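Local coordinates for oxetanocin-like protein (Pyrococcus furiosus, PDB 1XX7) that probably hydrolyses 2'-deoxyribonucleoside 5'-phosphates to deoxyribonucleosides and phosphate, as a metal-dependent homodimeric enzyme of the HD-domain family, at residues R21-M25 with I82-P86. Residues are numbered along the deposited sequence; the frame is centred on the assembly and turned at random.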
loop_
_atom_site.group_PDB
_atom_site.type_symbol
_atom_site.label_atom_id
_atom_site.label_comp_id
_atom_site.label_asym_id
_atom_site.label_seq_id
_atom_site.Cartn_x
_atom_site.Cartn_y
_atom_site.Cartn_z
ATOM N N ARG A 21 2.885 3.840 12.763
ATOM C CA ARG A 21 3.331 4.189 11.418
ATOM C C ARG A 21 4.755 3.729 11.117
ATOM O O ARG A 21 5.057 3.484 9.973
ATOM C CB ARG A 21 3.216 5.684 11.224
ATOM C CG ARG A 21 1.813 6.099 11.458
ATOM C CD ARG A 21 1.562 7.471 11.030
ATOM N NE ARG A 21 2.341 8.447 11.757
ATOM C CZ ARG A 21 2.028 8.962 12.939
ATOM N NH1 ARG A 21 0.980 8.549 13.627
ATOM N NH2 ARG A 21 2.818 9.880 13.469
ATOM N N ILE A 22 5.590 3.606 12.150
ATOM C CA ILE A 22 6.978 3.179 11.990
ATOM C C ILE A 22 7.039 1.677 11.622
ATOM O O ILE A 22 6.458 0.838 12.312
ATOM C CB ILE A 22 7.818 3.563 13.274
ATOM C CG1 ILE A 22 7.995 5.083 13.315
ATOM C CG2 ILE A 22 9.196 2.908 13.271
ATOM C CD1 ILE A 22 8.376 5.665 14.704
ATOM N N PRO A 23 7.633 1.349 10.455
ATOM C CA PRO A 23 7.702 -0.062 10.069
ATOM C C PRO A 23 8.786 -0.878 10.821
ATOM O O PRO A 23 9.813 -0.373 11.314
ATOM C CB PRO A 23 7.959 -0.026 8.539
ATOM C CG PRO A 23 8.497 1.284 8.270
ATOM C CD PRO A 23 8.212 2.229 9.409
ATOM N N ARG A 24 8.463 -2.136 10.974
ATOM C CA ARG A 24 9.426 -3.120 11.337
ATOM C C ARG A 24 10.377 -3.318 10.090
ATOM O O ARG A 24 9.984 -3.942 9.057
ATOM C CB ARG A 24 8.653 -4.378 11.721
ATOM C CG ARG A 24 7.868 -4.194 13.012
ATOM C CD ARG A 24 8.734 -4.561 14.234
ATOM N NE ARG A 24 8.925 -6.020 14.302
ATOM C CZ ARG A 24 9.858 -6.661 15.033
ATOM N NH1 ARG A 24 9.921 -7.989 15.011
ATOM N NH2 ARG A 24 10.734 -5.985 15.768
ATOM N N MET A 25 11.592 -2.774 10.211
ATOM C CA MET A 25 12.506 -2.559 9.061
ATOM C C MET A 25 13.088 -3.834 8.471
ATOM O O MET A 25 13.259 -3.925 7.263
ATOM C CB MET A 25 13.642 -1.578 9.419
ATOM C CG MET A 25 13.204 -0.118 9.433
ATOM S SD MET A 25 12.749 0.634 7.804
ATOM C CE MET A 25 13.818 -0.189 6.741
ATOM N N ILE A 82 13.765 6.662 17.775
ATOM C CA ILE A 82 14.984 6.116 17.149
ATOM C C ILE A 82 14.700 5.368 15.832
ATOM O O ILE A 82 15.610 5.200 15.016
ATOM C CB ILE A 82 15.693 5.147 18.139
ATOM C CG1 ILE A 82 16.171 5.886 19.407
ATOM C CG2 ILE A 82 16.847 4.348 17.469
ATOM C CD1 ILE A 82 16.991 7.157 19.144
ATOM N N THR A 83 13.431 4.974 15.627
ATOM C CA THR A 83 13.002 3.994 14.596
ATOM C C THR A 83 13.515 2.598 14.935
ATOM O O THR A 83 14.277 2.420 15.871
ATOM C CB THR A 83 13.414 4.345 13.127
ATOM O OG1 THR A 83 14.831 4.130 12.934
ATOM C CG2 THR A 83 13.047 5.783 12.813
ATOM N N ASP A 84 13.041 1.618 14.169
ATOM C CA ASP A 84 13.410 0.251 14.347
ATOM C C ASP A 84 14.695 -0.001 13.510
ATOM O O ASP A 84 14.628 -0.335 12.349
ATOM C CB ASP A 84 12.254 -0.648 13.881
ATOM C CG ASP A 84 12.536 -2.111 14.084
ATOM O OD1 ASP A 84 13.354 -2.444 14.962
ATOM O OD2 ASP A 84 11.975 -2.933 13.345
ATOM N N LEU A 85 15.855 0.161 14.116
ATOM C CA LEU A 85 17.102 -0.033 13.400
ATOM C C LEU A 85 17.294 -1.516 13.035
ATOM O O LEU A 85 17.197 -2.406 13.898
ATOM C CB LEU A 85 18.285 0.523 14.194
ATOM C CG LEU A 85 18.159 2.025 14.466
ATOM C CD1 LEU A 85 19.323 2.531 15.321
ATOM C CD2 LEU A 85 18.063 2.815 13.185
ATOM N N PRO A 86 17.490 -1.787 11.729
ATOM C CA PRO A 86 17.722 -3.169 11.305
ATOM C C PRO A 86 19.103 -3.646 11.727
ATOM O O PRO A 86 19.942 -2.833 12.182
ATOM C CB PRO A 86 17.584 -3.099 9.766
ATOM C CG PRO A 86 17.882 -1.648 9.407
ATOM C CD PRO A 86 17.514 -0.828 10.595
HETATM O O HOH W 1 11.502 1.857 11.555
#
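Asp84 reaches across to the opening of helix 25-30, where its OD2 accepts a hydrogen bond from Met25 N (3.2 Å, N-H...O angle 148°). The donor meets the anti side of the carboxylate, well out of its plane. Asp84 CG stands anti to its own backbone nitrogen (chi1 -178°), which carries the carboxylate over to Arg24, the N-cap residue. There OD2 lies 3.7 Å from Arg24 CD, while Arg24 NH2, at 4.1 Å, offers it charge but no N-H: the guanidinium and carboxylate planes are nearly parallel and the oxygen sits off the guanidinium plane. Arg24 NE instead forms a salt bridge with Glu36. With an alanine here in place of Asp84, Met25 N would probably lose its acceptor at the helix start, and Arg24 would be left with Glu36 but without the second carboxylate near its NH2. Between the two backbones, one water accepts from Asp84 N and donates to Pro23 O, tying them together. Ile22 CG2 rests on the backbone at Thr83 CA (4.2 Å), and farther along Met25 CB packs on Pro86 CD (4.1 Å). The two loops run in nearly the same direction, one leading into helix 25-30, the other linking helices 79-82 and 87-90. Ile22 and Asp84 also pack on Val38 of helix 38-58, and Arg24 on His41, a nickel ligand of that helix, which places this buried joint beside the metal site.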